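Local structure of transcriptional regulator (Bacillus halodurans, 1Z4E) at residues A10-L15 and E48-K53; K30-E35 and V40-A45; N54-V59 and K115-H120; I122-D127 and L140-S145. The protein has the GNAT acetyltransferase fold and probably transfers acyl groups other than amino-acyl groups, although it is named a transcriptional regulator. All blocks are in the same frame, centred on the assembly; numbering follows the deposited sequence.

Overall arrangement
Interactions 1 and 2 both use helix 40-51 of the GNAT fold, its end and its beginning respectively. The residues of interaction 2 fall between the two segments of interaction 1 in the sequence, and the centres of these contacts are about 14 Å apart. Interaction 3 follows along the chain, joining strand 55-62 to the end of helix 102-116, and touches interaction 1 where Ile49 packs near Asn55 and Leu57. Interaction 4 comes last, shares strand 119-127 with interaction 3, and has its centre about 25 Å from that of interaction 1, on the opposite side of the chain's centre. All four have residues within reach of the second subunit, so each lies near the dimer interface.

Interaction 1. Residues A10-L15 and E48-K53; sequences ATEGDL and EIKKDK
Glu12 OE2 takes a hydrogen bond from Lys50 NZ at 2.6 Å, and the pair forms a salt bridge on the surface of the GNAT fold. It joins the loop between strand 6-9 and helix 15-24 to the last turn of helix 40-51. The ammonium group comes to the syn lone pair of OE2, on the side of the other carboxylate oxygen, but stays close to OE2 alone: Glu12 OE1 is 3.8 Å from Lys50 NZ. The lysine is fully stretched, with CG anti to the backbone N (chi1 -178°), which carries the charge out from the helix to the loop. Glu12 is instead bent at chi2 and meets the lysine at about a right angle. Its side chain also touches Phe46, one helical turn before Lys50, so it meets two residues of the same helix.

The loop has bonds of its own. Asp14 N reaches back to Thr11 O at 3.0 Å, and the Asp14 carboxylate also pairs with Arg8 in the preceding strand. Thr11 N donates to Asp14 OD2 over 2.8 Å, approaching from the anti side of that oxygen and 35° out of the carboxylate plane.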
loop_
_atom_site.group_PDB
_atom_site.type_symbol
_atom_site.label_atom_id
_atom_site.label_comp_id
_atom_site.label_asym_id
_atom_site.label_seq_id
_atom_site.Cartn_x
_atom_site.Cartn_y
_atom_site.Cartn_z
ATOM N N ALA A 10 -2.465 -13.486 -13.778
ATOM C CA ALA A 10 -2.884 -14.827 -13.392
ATOM C C ALA A 10 -4.348 -15.073 -13.754
ATOM O O ALA A 10 -5.116 -14.130 -13.944
ATOM C CB ALA A 10 -2.684 -15.017 -11.882
ATOM N N THR A 11 -4.729 -16.342 -13.874
ATOM C CA THR A 11 -6.127 -16.691 -14.142
ATOM C C THR A 11 -6.503 -17.734 -13.082
ATOM O O THR A 11 -5.660 -18.126 -12.274
ATOM C CB THR A 11 -6.328 -17.301 -15.555
ATOM O OG1 THR A 11 -5.708 -18.587 -15.618
ATOM C CG2 THR A 11 -5.720 -16.393 -16.624
ATOM N N GLU A 12 -7.758 -18.176 -13.079
ATOM C CA GLU A 12 -8.209 -19.161 -12.105
ATOM C C GLU A 12 -7.381 -20.441 -12.153
ATOM O O GLU A 12 -7.190 -21.113 -11.132
ATOM C CB GLU A 12 -9.687 -19.492 -12.333
ATOM C CG GLU A 12 -10.640 -18.338 -12.016
ATOM C CD GLU A 12 -10.697 -17.286 -13.112
ATOM O OE1 GLU A 12 -10.039 -17.464 -14.166
ATOM O OE2 GLU A 12 -11.407 -16.282 -12.921
ATOM N N GLY A 13 -6.877 -20.765 -13.339
ATOM C CA GLY A 13 -6.072 -21.957 -13.505
ATOM C C GLY A 13 -4.743 -21.944 -12.759
ATOM O O GLY A 13 -4.131 -22.997 -12.569
ATOM N N ASP A 14 -4.296 -20.764 -12.333
ATOM C CA ASP A 14 -3.025 -20.636 -11.616
ATOM C C ASP A 14 -3.214 -20.611 -10.105
ATOM O O ASP A 14 -2.245 -20.746 -9.348
ATOM C CB ASP A 14 -2.316 -19.330 -12.001
ATOM C CG ASP A 14 -2.170 -19.155 -13.493
ATOM O OD1 ASP A 14 -1.762 -20.121 -14.167
ATOM O OD2 ASP A 14 -2.448 -18.043 -13.991
ATOM N N LEU A 15 -4.456 -20.428 -9.671
ATOM C CA LEU A 15 -4.750 -20.299 -8.247
ATOM C C LEU A 15 -4.192 -21.393 -7.356
ATOM O O LEU A 15 -3.625 -21.101 -6.308
ATOM C CB LEU A 15 -6.258 -20.177 -8.018
ATOM C CG LEU A 15 -6.652 -19.737 -6.602
ATOM C CD1 LEU A 15 -5.961 -18.420 -6.244
ATOM C CD2 LEU A 15 -8.166 -19.574 -6.524
ATOM N N GLU A 48 -12.381 -10.766 -6.220
ATOM C CA GLU A 48 -12.382 -9.328 -5.953
ATOM C C GLU A 48 -11.231 -8.657 -6.702
ATOM O O GLU A 48 -11.401 -7.593 -7.298
ATOM C CB GLU A 48 -12.244 -9.065 -4.452
ATOM C CG GLU A 48 -13.398 -9.607 -3.623
ATOM C CD GLU A 48 -14.729 -8.986 -4.005
ATOM O OE1 GLU A 48 -14.870 -7.750 -3.873
ATOM O OE2 GLU A 48 -15.632 -9.734 -4.442
ATOM N N ILE A 49 -10.065 -9.296 -6.678
ATOM C CA ILE A 49 -8.887 -8.775 -7.361
ATOM C C ILE A 49 -9.135 -8.739 -8.870
ATOM O O ILE A 49 -8.846 -7.742 -9.541
ATOM C CB ILE A 49 -7.653 -9.669 -7.063
ATOM C CG1 ILE A 49 -7.267 -9.533 -5.583
ATOM C CG2 ILE A 49 -6.488 -9.291 -7.974
ATOM C CD1 ILE A 49 -6.211 -10.533 -5.114
ATOM N N LYS A 50 -9.695 -9.825 -9.393
ATOM C CA LYS A 50 -9.969 -9.933 -10.822
ATOM C C LYS A 50 -10.885 -8.833 -11.352
ATOM O O LYS A 50 -10.626 -8.271 -12.413
ATOM C CB LYS A 50 -10.590 -11.302 -11.143
ATOM C CG LYS A 50 -10.861 -11.536 -12.623
ATOM C CD LYS A 50 -11.561 -12.868 -12.865
ATOM C CE LYS A 50 -11.743 -13.138 -14.355
ATOM N NZ LYS A 50 -12.318 -14.497 -14.607
ATOM N N LYS A 51 -11.951 -8.524 -10.621
ATOM C CA LYS A 51 -12.888 -7.500 -11.074
ATOM C C LYS A 51 -12.347 -6.069 -11.005
ATOM O O LYS A 51 -12.871 -5.177 -11.667
ATOM C CB LYS A 51 -14.206 -7.594 -10.300
ATOM C CG LYS A 51 -14.156 -7.129 -8.860
ATOM C CD LYS A 51 -15.557 -7.171 -8.248
ATOM C CE LYS A 51 -15.598 -6.523 -6.866
ATOM N NZ LYS A 51 -16.987 -6.454 -6.320
ATOM N N ASP A 52 -11.307 -5.847 -10.208
ATOM C CA ASP A 52 -10.711 -4.513 -10.087
ATOM C C ASP A 52 -9.527 -4.432 -11.046
ATOM O O ASP A 52 -8.505 -5.089 -10.828
ATOM C CB ASP A 52 -10.230 -4.282 -8.651
ATOM C CG ASP A 52 -9.694 -2.873 -8.424
ATOM O OD1 ASP A 52 -9.519 -2.118 -9.410
ATOM O OD2 ASP A 52 -9.437 -2.527 -7.250
ATOM N N LYS A 53 -9.662 -3.640 -12.110
ATOM C CA LYS A 53 -8.589 -3.502 -13.099
ATOM C C LYS A 53 -7.284 -2.893 -12.566
ATOM O O LYS A 53 -6.229 -3.053 -13.181
ATOM C CB LYS A 53 -9.071 -2.680 -14.302
ATOM C CG LYS A 53 -10.094 -3.393 -15.176
ATOM C CD LYS A 53 -10.498 -2.551 -16.388
ATOM C CE LYS A 53 -9.377 -2.438 -17.423
ATOM N NZ LYS A 53 -9.045 -3.750 -18.067
#

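Interaction 2. Residues K30-E35 and V40-A45; sequences KRERYE and VSYVRA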
loop_
_atom_site.group_PDB
_atom_site.type_symbol
_atom_site.label_atom_id
_atom_site.label_comp_id
_atom_site.label_asym_id
_atom_site.label_seq_id
_atom_site.Cartn_x
_atom_site.Cartn_y
_atom_site.Cartn_z
ATOM N N LYS A 30 3.265 -19.976 8.062
ATOM C CA LYS A 30 2.602 -19.744 9.340
ATOM C C LYS A 30 1.275 -18.998 9.216
ATOM O O LYS A 30 0.485 -18.975 10.158
ATOM C CB LYS A 30 3.528 -18.943 10.264
ATOM C CG LYS A 30 4.867 -19.605 10.575
ATOM C CD LYS A 30 4.693 -20.854 11.434
ATOM C CE LYS A 30 6.037 -21.463 11.820
ATOM N NZ LYS A 30 6.823 -21.919 10.636
ATOM N N ARG A 31 1.025 -18.398 8.058
ATOM C CA ARG A 31 -0.192 -17.616 7.865
ATOM C C ARG A 31 -1.166 -18.154 6.821
ATOM O O ARG A 31 -2.352 -17.829 6.848
ATOM C CB ARG A 31 0.188 -16.183 7.492
ATOM C CG ARG A 31 1.028 -15.450 8.531
ATOM C CD ARG A 31 0.211 -15.093 9.770
ATOM N NE ARG A 31 0.899 -14.119 10.618
ATOM C CZ ARG A 31 0.333 -13.477 11.637
ATOM N NH1 ARG A 31 -0.938 -13.703 11.943
ATOM N NH2 ARG A 31 1.037 -12.600 12.345
ATOM N N GLU A 32 -0.671 -18.970 5.900
ATOM C CA GLU A 32 -1.519 -19.500 4.841
ATOM C C GLU A 32 -2.127 -20.863 5.156
ATOM O O GLU A 32 -1.788 -21.500 6.153
ATOM C CB GLU A 32 -0.720 -19.587 3.537
ATOM C CG GLU A 32 -0.040 -18.288 3.131
ATOM C CD GLU A 32 -1.019 -17.135 2.941
ATOM O OE1 GLU A 32 -2.226 -17.381 2.730
ATOM O OE2 GLU A 32 -0.575 -15.976 2.990
ATOM N N ARG A 33 -3.037 -21.303 4.296
ATOM C CA ARG A 33 -3.684 -22.593 4.474
ATOM C C ARG A 33 -3.831 -23.270 3.122
ATOM O O ARG A 33 -4.811 -23.056 2.410
ATOM C CB ARG A 33 -5.062 -22.418 5.114
ATOM C CG ARG A 33 -5.771 -23.728 5.438
ATOM C CD ARG A 33 -7.219 -23.485 5.850
ATOM N NE ARG A 33 -7.327 -22.469 6.893
ATOM C CZ ARG A 33 -6.781 -22.570 8.102
ATOM N NH1 ARG A 33 -6.085 -23.650 8.430
ATOM N NH2 ARG A 33 -6.925 -21.585 8.983
ATOM N N TYR A 34 -2.845 -24.078 2.758
ATOM C CA TYR A 34 -2.911 -24.789 1.496
ATOM C C TYR A 34 -3.559 -26.149 1.712
ATOM O O TYR A 34 -3.162 -26.900 2.603
ATOM C CB TYR A 34 -1.522 -25.010 0.906
ATOM C CG TYR A 34 -1.553 -25.873 -0.339
ATOM C CD1 TYR A 34 -2.032 -25.370 -1.551
ATOM C CD2 TYR A 34 -1.130 -27.202 -0.300
ATOM C CE1 TYR A 34 -2.085 -26.172 -2.696
ATOM C CE2 TYR A 34 -1.182 -28.011 -1.436
ATOM C CZ TYR A 34 -1.658 -27.489 -2.629
ATOM O OH TYR A 34 -1.699 -28.282 -3.753
ATOM N N GLU A 35 -4.564 -26.448 0.901
ATOM C CA GLU A 35 -5.233 -27.735 0.963
ATOM C C GLU A 35 -6.097 -27.897 -0.285
ATOM O O GLU A 35 -6.317 -26.934 -1.026
ATOM C CB GLU A 35 -6.068 -27.853 2.245
ATOM C CG GLU A 35 -7.227 -26.888 2.377
ATOM C CD GLU A 35 -7.745 -26.812 3.807
ATOM O OE1 GLU A 35 -8.905 -26.397 4.003
ATOM O OE2 GLU A 35 -6.982 -27.154 4.738
ATOM N N VAL A 40 -12.150 -21.409 0.401
ATOM C CA VAL A 40 -12.912 -20.419 -0.351
ATOM C C VAL A 40 -12.443 -18.985 -0.136
ATOM O O VAL A 40 -12.656 -18.127 -0.992
ATOM C CB VAL A 40 -14.423 -20.509 -0.035
ATOM C CG1 VAL A 40 -14.950 -21.877 -0.453
ATOM C CG2 VAL A 40 -14.666 -20.263 1.445
ATOM N N SER A 41 -11.804 -18.726 0.997
ATOM C CA SER A 41 -11.310 -17.382 1.286
ATOM C C SER A 41 -10.357 -16.905 0.184
ATOM O O SER A 41 -10.362 -15.729 -0.176
ATOM C CB SER A 41 -10.596 -17.358 2.641
ATOM O OG SER A 41 -9.475 -18.222 2.643
ATOM N N TYR A 42 -9.544 -17.813 -0.353
ATOM C CA TYR A 42 -8.615 -17.454 -1.431
ATOM C C TYR A 42 -9.407 -17.174 -2.702
ATOM O O TYR A 42 -9.056 -16.295 -3.493
ATOM C CB TYR A 42 -7.621 -18.588 -1.713
ATOM C CG TYR A 42 -6.547 -18.782 -0.663
ATOM C CD1 TYR A 42 -5.554 -17.824 -0.466
ATOM C CD2 TYR A 42 -6.524 -19.929 0.130
ATOM C CE1 TYR A 42 -4.560 -18.006 0.497
ATOM C CE2 TYR A 42 -5.540 -20.120 1.098
ATOM C CZ TYR A 42 -4.560 -19.157 1.276
ATOM O OH TYR A 42 -3.588 -19.349 2.229
ATOM N N VAL A 43 -10.480 -17.933 -2.900
ATOM C CA VAL A 43 -11.317 -17.765 -4.082
ATOM C C VAL A 43 -12.039 -16.426 -4.066
ATOM O O VAL A 43 -12.092 -15.736 -5.080
ATOM C CB VAL A 43 -12.367 -18.884 -4.193
ATOM C CG1 VAL A 43 -13.258 -18.637 -5.413
ATOM C CG2 VAL A 43 -11.672 -20.233 -4.310
ATOM N N ARG A 44 -12.608 -16.066 -2.920
ATOM C CA ARG A 44 -13.307 -14.790 -2.803
ATOM C C ARG A 44 -12.355 -13.627 -3.062
ATOM O O ARG A 44 -12.723 -12.639 -3.696
ATOM C CB ARG A 44 -13.931 -14.656 -1.410
ATOM C CG ARG A 44 -15.165 -15.526 -1.241
ATOM C CD ARG A 44 -15.617 -15.631 0.207
ATOM N NE ARG A 44 -16.767 -16.526 0.329
ATOM C CZ ARG A 44 -17.090 -17.181 1.439
ATOM N NH1 ARG A 44 -16.346 -17.043 2.528
ATOM N NH2 ARG A 44 -18.150 -17.981 1.460
ATOM N N ALA A 45 -11.131 -13.749 -2.561
ATOM C CA ALA A 45 -10.132 -12.705 -2.749
ATOM C C ALA A 45 -9.746 -12.621 -4.224
ATOM O O ALA A 45 -9.643 -11.530 -4.781
ATOM C CB ALA A 45 -8.891 -12.993 -1.888
#
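The connection between the first two helices of this GNAT fold is tied to helix 40-51 by one tyrosine hydroxyl, close to the second subunit. Tyr42, in the opening turns of the helix, points its ring at the loop and brings OH between the side chain of Glu32 and the backbone of Arg33. The hydroxyl donates to Glu32 OE1; the two oxygens, Tyr42 OH and Glu32 OE1, are modelled 2.4 Å apart, so short that the exact length is doubtful. OE1 lies at the edge of the ring and in its plane, while the carboxylate is turned 39° from that plane. Glu32 reaches the hydroxyl with CG anti to its carbonyl carbon (chi1 -53°) and its chain bent at chi2. From the backbone, Arg33 N donates to Tyr42 OH over 2.9 Å in a nearly straight bond of 168°. Arg33 O sits near the ring plane by Tyr42 CE2, 3.3 Å away, and finds no polar partner.

Val19 of helix 15-24 packs on the tyrosine. The Glu32 carboxylate also receives the backbone N-H groups of Tyr80 and Gln81 of the second subunit. A phenylalanine in place of Tyr42 would probably leave Arg33 N without its acceptor and Glu32 with one donor fewer. As modelled, the hydroxyl accepts from the loop backbone and donates to a carboxylate at the subunit interface, linking the two, though the strength of the second bond cannot be read from so short a distance.

Interaction 3. Residues N54-V59 and K115-H120; sequences NNELIV and KERGCH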
loop_
_atom_site.group_PDB
_atom_site.type_symbol
_atom_site.label_atom_id
_atom_site.label_comp_id
_atom_site.label_asym_id
_atom_site.label_seq_id
_atom_site.Cartn_x
_atom_site.Cartn_y
_atom_site.Cartn_z
ATOM N N ASN A 54 -7.356 -2.206 -11.430
ATOM C CA ASN A 54 -6.176 -1.575 -10.832
ATOM C C ASN A 54 -5.554 -2.414 -9.721
ATOM O O ASN A 54 -4.710 -1.929 -8.958
ATOM C CB ASN A 54 -6.543 -0.193 -10.284
ATOM C CG ASN A 54 -6.828 0.812 -11.381
ATOM O OD1 ASN A 54 -7.677 1.688 -11.227
ATOM N ND2 ASN A 54 -6.110 0.700 -12.491
ATOM N N ASN A 55 -5.983 -3.670 -9.626
ATOM C CA ASN A 55 -5.456 -4.600 -8.630
ATOM C C ASN A 55 -5.173 -5.868 -9.429
ATOM O O ASN A 55 -6.092 -6.471 -9.974
ATOM C CB ASN A 55 -6.508 -4.858 -7.547
ATOM C CG ASN A 55 -5.910 -5.401 -6.274
ATOM O OD1 ASN A 55 -4.688 -5.391 -6.096
ATOM N ND2 ASN A 55 -6.765 -5.865 -5.368
ATOM N N GLU A 56 -3.908 -6.273 -9.511
ATOM C CA GLU A 56 -3.572 -7.439 -10.316
ATOM C C GLU A 56 -2.652 -8.469 -9.686
ATOM O O GLU A 56 -1.785 -8.151 -8.866
ATOM C CB GLU A 56 -2.924 -6.985 -11.626
ATOM C CG GLU A 56 -3.632 -5.824 -12.308
ATOM C CD GLU A 56 -2.904 -5.347 -13.542
ATOM O OE1 GLU A 56 -1.655 -5.354 -13.534
ATOM O OE2 GLU A 56 -3.581 -4.950 -14.515
ATOM N N LEU A 57 -2.853 -9.717 -10.096
ATOM C CA LEU A 57 -2.015 -10.820 -9.658
ATOM C C LEU A 57 -1.217 -11.161 -10.907
ATOM O O LEU A 57 -1.787 -11.416 -11.977
ATOM C CB LEU A 57 -2.867 -12.008 -9.206
ATOM C CG LEU A 57 -3.440 -11.845 -7.799
ATOM C CD1 LEU A 57 -4.545 -12.867 -7.547
ATOM C CD2 LEU A 57 -2.303 -11.995 -6.785
ATOM N N ILE A 58 0.101 -11.138 -10.769
ATOM C CA ILE A 58 1.008 -11.407 -11.878
ATOM C C ILE A 58 1.827 -12.663 -11.603
ATOM O O ILE A 58 2.335 -12.838 -10.496
ATOM C CB ILE A 58 1.998 -10.235 -12.053
ATOM C CG1 ILE A 58 1.230 -8.908 -12.124
ATOM C CG2 ILE A 58 2.868 -10.463 -13.269
ATOM C CD1 ILE A 58 0.206 -8.832 -13.256
ATOM N N VAL A 59 1.956 -13.528 -12.609
ATOM C CA VAL A 59 2.743 -14.748 -12.451
ATOM C C VAL A 59 3.835 -14.881 -13.510
ATOM O O VAL A 59 3.689 -14.393 -14.643
ATOM C CB VAL A 59 1.857 -16.034 -12.515
ATOM C CG1 VAL A 59 0.930 -16.104 -11.297
ATOM C CG2 VAL A 59 1.052 -16.065 -13.818
ATOM N N LYS A 115 4.752 2.156 -14.805
ATOM C CA LYS A 115 5.067 3.335 -15.611
ATOM C C LYS A 115 3.985 3.498 -16.679
ATOM O O LYS A 115 3.509 4.610 -16.933
ATOM C CB LYS A 115 6.435 3.188 -16.286
ATOM C CG LYS A 115 7.618 3.212 -15.333
ATOM C CD LYS A 115 8.910 2.968 -16.093
ATOM C CE LYS A 115 10.128 2.989 -15.181
ATOM N NZ LYS A 115 11.361 2.660 -15.956
ATOM N N GLU A 116 3.603 2.383 -17.299
ATOM C CA GLU A 116 2.560 2.387 -18.325
ATOM C C GLU A 116 1.258 2.974 -17.785
ATOM O O GLU A 116 0.555 3.694 -18.496
ATOM C CB GLU A 116 2.282 0.963 -18.813
ATOM C CG GLU A 116 3.233 0.442 -19.870
ATOM C CD GLU A 116 3.108 -1.062 -20.060
ATOM O OE1 GLU A 116 2.018 -1.612 -19.784
ATOM O OE2 GLU A 116 4.096 -1.693 -20.489
ATOM N N ARG A 117 0.940 2.648 -16.533
ATOM C CA ARG A 117 -0.281 3.132 -15.889
ATOM C C ARG A 117 -0.175 4.585 -15.441
ATOM O O ARG A 117 -1.134 5.145 -14.913
ATOM C CB ARG A 117 -0.621 2.279 -14.662
ATOM C CG ARG A 117 -0.965 0.839 -14.952
ATOM C CD ARG A 117 -2.213 0.709 -15.806
ATOM N NE ARG A 117 -2.502 -0.695 -16.070
ATOM C CZ ARG A 117 -3.262 -1.472 -15.303
ATOM N NH1 ARG A 117 -3.840 -0.991 -14.210
ATOM N NH2 ARG A 117 -3.425 -2.746 -15.625
ATOM N N GLY A 118 0.990 5.192 -15.630
ATOM C CA GLY A 118 1.156 6.579 -15.234
ATOM C C GLY A 118 1.543 6.807 -13.779
ATOM O O GLY A 118 1.393 7.918 -13.266
ATOM N N CYS A 119 2.032 5.766 -13.106
ATOM C CA CYS A 119 2.455 5.888 -11.711
ATOM C C CYS A 119 3.784 6.630 -11.643
ATOM O O CYS A 119 4.635 6.456 -12.513
ATOM C CB CYS A 119 2.625 4.502 -11.086
ATOM S SG CYS A 119 1.091 3.593 -10.950
ATOM N N HIS A 120 3.970 7.452 -10.615
ATOM C CA HIS A 120 5.219 8.185 -10.489
ATOM C C HIS A 120 6.187 7.548 -9.501
ATOM O O HIS A 120 7.343 7.957 -9.389
ATOM C CB HIS A 120 4.943 9.645 -10.131
ATOM C CG HIS A 120 4.224 10.390 -11.214
ATOM N ND1 HIS A 120 4.343 10.054 -12.546
ATOM C CD2 HIS A 120 3.388 11.454 -11.168
ATOM C CE1 HIS A 120 3.612 10.879 -13.273
ATOM N NE2 HIS A 120 3.023 11.739 -12.461
#
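Charge pairing dominates this contact: Arg117 NH2 forms a salt bridge with Glu56 OE2. The two atoms, Arg117 NH2 and Glu56 OE2, stand 2.5 Å apart, a very short separation to be read with caution, and the hydrogen bond is bent, with an angle of 126° at the hydrogen. The side chains approach from opposite directions, and the carboxylate oxygen lies at the guanidinium edge with the two planes almost perpendicular, 89° apart. This is therefore a single-oxygen contact, without the paired bonds of two coplanar groups; Glu56 OE1 is 3.8 Å from Arg117 NH2. Glu56 extends straight beyond CG, whereas Arg117 bends at chi2 (-63°) to turn its head toward the strand. Arg113, one turn earlier in helix 102-116, forms a second salt bridge to Glu56 OE2, so two guanidinium groups gather round one buried carboxylate.

These bonds join strand 55-62 of the GNAT sheet to the end of helix 102-116. A Schellman motif closes that helix: Gly118, at positive phi, sends its N to Lys115 O at 2.9 Å and turns the chain toward strand 119-127.

Other polar approaches are weaker. Asn54 ND2 comes within 3.3 Å of Arg117 NH1, but both are donors and make no bond; NH1 instead has a weak bond to Lys53 O. A leucine in place of Arg117 would probably cost Glu56 OE2 one of its two salt bridges, leaving that with Arg113, and take from Lys53 O its weak donor.

Side-chain packing is added by Phe74 of strand 65-76, which touches both Glu56 and Arg117.

Interaction 4. Residues I122-D127 and L140-S145; sequences IQLTTD and LGFKAS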
loop_
_atom_site.group_PDB
_atom_site.type_symbol
_atom_site.label_atom_id
_atom_site.label_comp_id
_atom_site.label_asym_id
_atom_site.label_seq_id
_atom_site.Cartn_x
_atom_site.Cartn_y
_atom_site.Cartn_z
ATOM N N ILE A 122 6.950 3.531 -7.256
ATOM C CA ILE A 122 6.540 2.182 -6.946
ATOM C C ILE A 122 7.063 1.931 -5.537
ATOM O O ILE A 122 8.125 2.439 -5.160
ATOM C CB ILE A 122 7.087 1.178 -8.007
ATOM C CG1 ILE A 122 6.583 -0.231 -7.701
ATOM C CG2 ILE A 122 8.590 1.237 -8.068
ATOM C CD1 ILE A 122 6.634 -1.154 -8.907
ATOM N N GLN A 123 6.293 1.196 -4.743
ATOM C CA GLN A 123 6.663 0.933 -3.361
ATOM C C GLN A 123 6.254 -0.454 -2.901
ATOM O O GLN A 123 5.436 -1.126 -3.541
ATOM C CB GLN A 123 5.995 1.967 -2.453
ATOM C CG GLN A 123 4.499 2.114 -2.740
ATOM C CD GLN A 123 3.808 3.150 -1.860
ATOM O OE1 GLN A 123 4.405 4.153 -1.471
ATOM N NE2 GLN A 123 2.534 2.914 -1.562
ATOM N N LEU A 124 6.844 -0.874 -1.791
ATOM C CA LEU A 124 6.537 -2.163 -1.190
ATOM C C LEU A 124 7.204 -2.225 0.173
ATOM O O LEU A 124 8.073 -1.402 0.487
ATOM C CB LEU A 124 7.053 -3.323 -2.051
ATOM C CG LEU A 124 8.564 -3.578 -2.027
ATOM C CD1 LEU A 124 8.831 -5.064 -2.082
ATOM C CD2 LEU A 124 9.223 -2.866 -3.183
ATOM N N THR A 125 6.786 -3.201 0.972
ATOM C CA THR A 125 7.343 -3.420 2.302
ATOM C C THR A 125 7.811 -4.863 2.320
ATOM O O THR A 125 7.113 -5.746 1.830
ATOM C CB THR A 125 6.291 -3.227 3.423
ATOM O OG1 THR A 125 5.085 -3.930 3.091
ATOM C CG2 THR A 125 5.972 -1.757 3.606
ATOM N N THR A 126 9.003 -5.093 2.858
ATOM C CA THR A 126 9.552 -6.441 2.928
ATOM C C THR A 126 9.853 -6.759 4.378
ATOM O O THR A 126 10.393 -5.927 5.101
ATOM C CB THR A 126 10.842 -6.570 2.107
ATOM O OG1 THR A 126 11.792 -5.589 2.546
ATOM C CG2 THR A 126 10.543 -6.362 0.638
ATOM N N ASP A 127 9.500 -7.972 4.791
ATOM C CA ASP A 127 9.698 -8.399 6.170
ATOM C C ASP A 127 11.165 -8.373 6.564
ATOM O O ASP A 127 12.010 -8.919 5.861
ATOM C CB ASP A 127 9.136 -9.808 6.366
ATOM C CG ASP A 127 8.890 -10.130 7.826
ATOM O OD1 ASP A 127 9.866 -10.154 8.604
ATOM O OD2 ASP A 127 7.716 -10.343 8.186
ATOM N N LEU A 140 17.803 -3.330 -7.270
ATOM C CA LEU A 140 16.901 -2.888 -8.338
ATOM C C LEU A 140 16.834 -1.358 -8.396
ATOM O O LEU A 140 16.441 -0.775 -9.405
ATOM C CB LEU A 140 15.498 -3.460 -8.121
ATOM C CG LEU A 140 15.332 -4.932 -8.508
ATOM C CD1 LEU A 140 13.996 -5.458 -8.020
ATOM C CD2 LEU A 140 15.455 -5.061 -10.029
ATOM N N GLY A 141 17.221 -0.707 -7.308
ATOM C CA GLY A 141 17.185 0.743 -7.298
ATOM C C GLY A 141 16.212 1.292 -6.278
ATOM O O GLY A 141 15.995 2.504 -6.215
ATOM N N PHE A 142 15.613 0.409 -5.485
ATOM C CA PHE A 142 14.689 0.844 -4.443
ATOM C C PHE A 142 15.507 1.365 -3.268
ATOM O O PHE A 142 16.642 0.926 -3.042
ATOM C CB PHE A 142 13.833 -0.324 -3.938
ATOM C CG PHE A 142 12.685 -0.689 -4.837
ATOM C CD1 PHE A 142 11.440 -0.080 -4.679
ATOM C CD2 PHE A 142 12.835 -1.668 -5.815
ATOM C CE1 PHE A 142 10.355 -0.445 -5.484
ATOM C CE2 PHE A 142 11.751 -2.042 -6.628
ATOM C CZ PHE A 142 10.512 -1.426 -6.457
ATOM N N LYS A 143 14.921 2.287 -2.516
ATOM C CA LYS A 143 15.569 2.847 -1.336
ATOM C C LYS A 143 14.722 2.508 -0.105
ATOM O O LYS A 143 13.505 2.692 -0.120
ATOM C CB LYS A 143 15.692 4.373 -1.462
ATOM C CG LYS A 143 16.235 5.048 -0.204
ATOM C CD LYS A 143 16.343 6.563 -0.359
ATOM C CE LYS A 143 17.452 6.961 -1.332
ATOM N NZ LYS A 143 18.816 6.570 -0.850
ATOM N N ALA A 144 15.366 2.020 0.954
ATOM C CA ALA A 144 14.668 1.671 2.188
ATOM C C ALA A 144 14.540 2.938 3.042
ATOM O O ALA A 144 15.109 3.049 4.129
ATOM C CB ALA A 144 15.442 0.592 2.934
ATOM N N SER A 145 13.767 3.884 2.527
ATOM C CA SER A 145 13.558 5.174 3.163
ATOM C C SER A 145 12.532 5.197 4.290
ATOM O O SER A 145 12.557 6.100 5.129
ATOM C CB SER A 145 13.137 6.182 2.095
ATOM O OG SER A 145 11.965 5.725 1.427
#
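Phe142 meets strand 119-127 through two aliphatic branches, from Leu124 and Ile122. Leu124 CD2 sits over one face of the ring in a CH-pi contact, 3.9 Å from the ring centroid and 25° off the normal. It is displaced toward the rim, where Leu124 CD2 comes within 3.5 Å of Phe142 CE1. The leucine and the aromatic side chain cross at about a right angle. Ile122 approaches the same end of the ring obliquely, with its CG2 3.6 Å from Phe142 CE1 and 3.7 Å from CZ. Leu124 reaches the ring with its CG lying between the backbone N and the carbonyl carbon (chi1 75°), a crowded arrangement.

Further out, Tyr137 of helix 133-140 packs on Leu124, while Ile111 of helix 102-116 and Ala86 and Ile88 of strand 84-93 pack on Ile122. Phe142 itself follows the Schellman motif at Gly141, whose positive phi (116°) turns the chain out of helix 133-140 and into strand 143-152. The contact thus spans a strand-helix-strand unit at the C-terminal end of the GNAT fold.

Strand 119-127 is held in turn by the second subunit, with which it pairs antiparallel, continuing the sheet across the interface; Ile122 packs there on Met151 of that chain. Gln123, pointing away from Phe142, bonds through its amide to Lys150 of the second subunit and to Arg85 and Thr87 of its own chain. With no hydrogen bond between the segments, the contact rests on apolar packing and one CH-pi approach, consistent with the burial of all its touching residues.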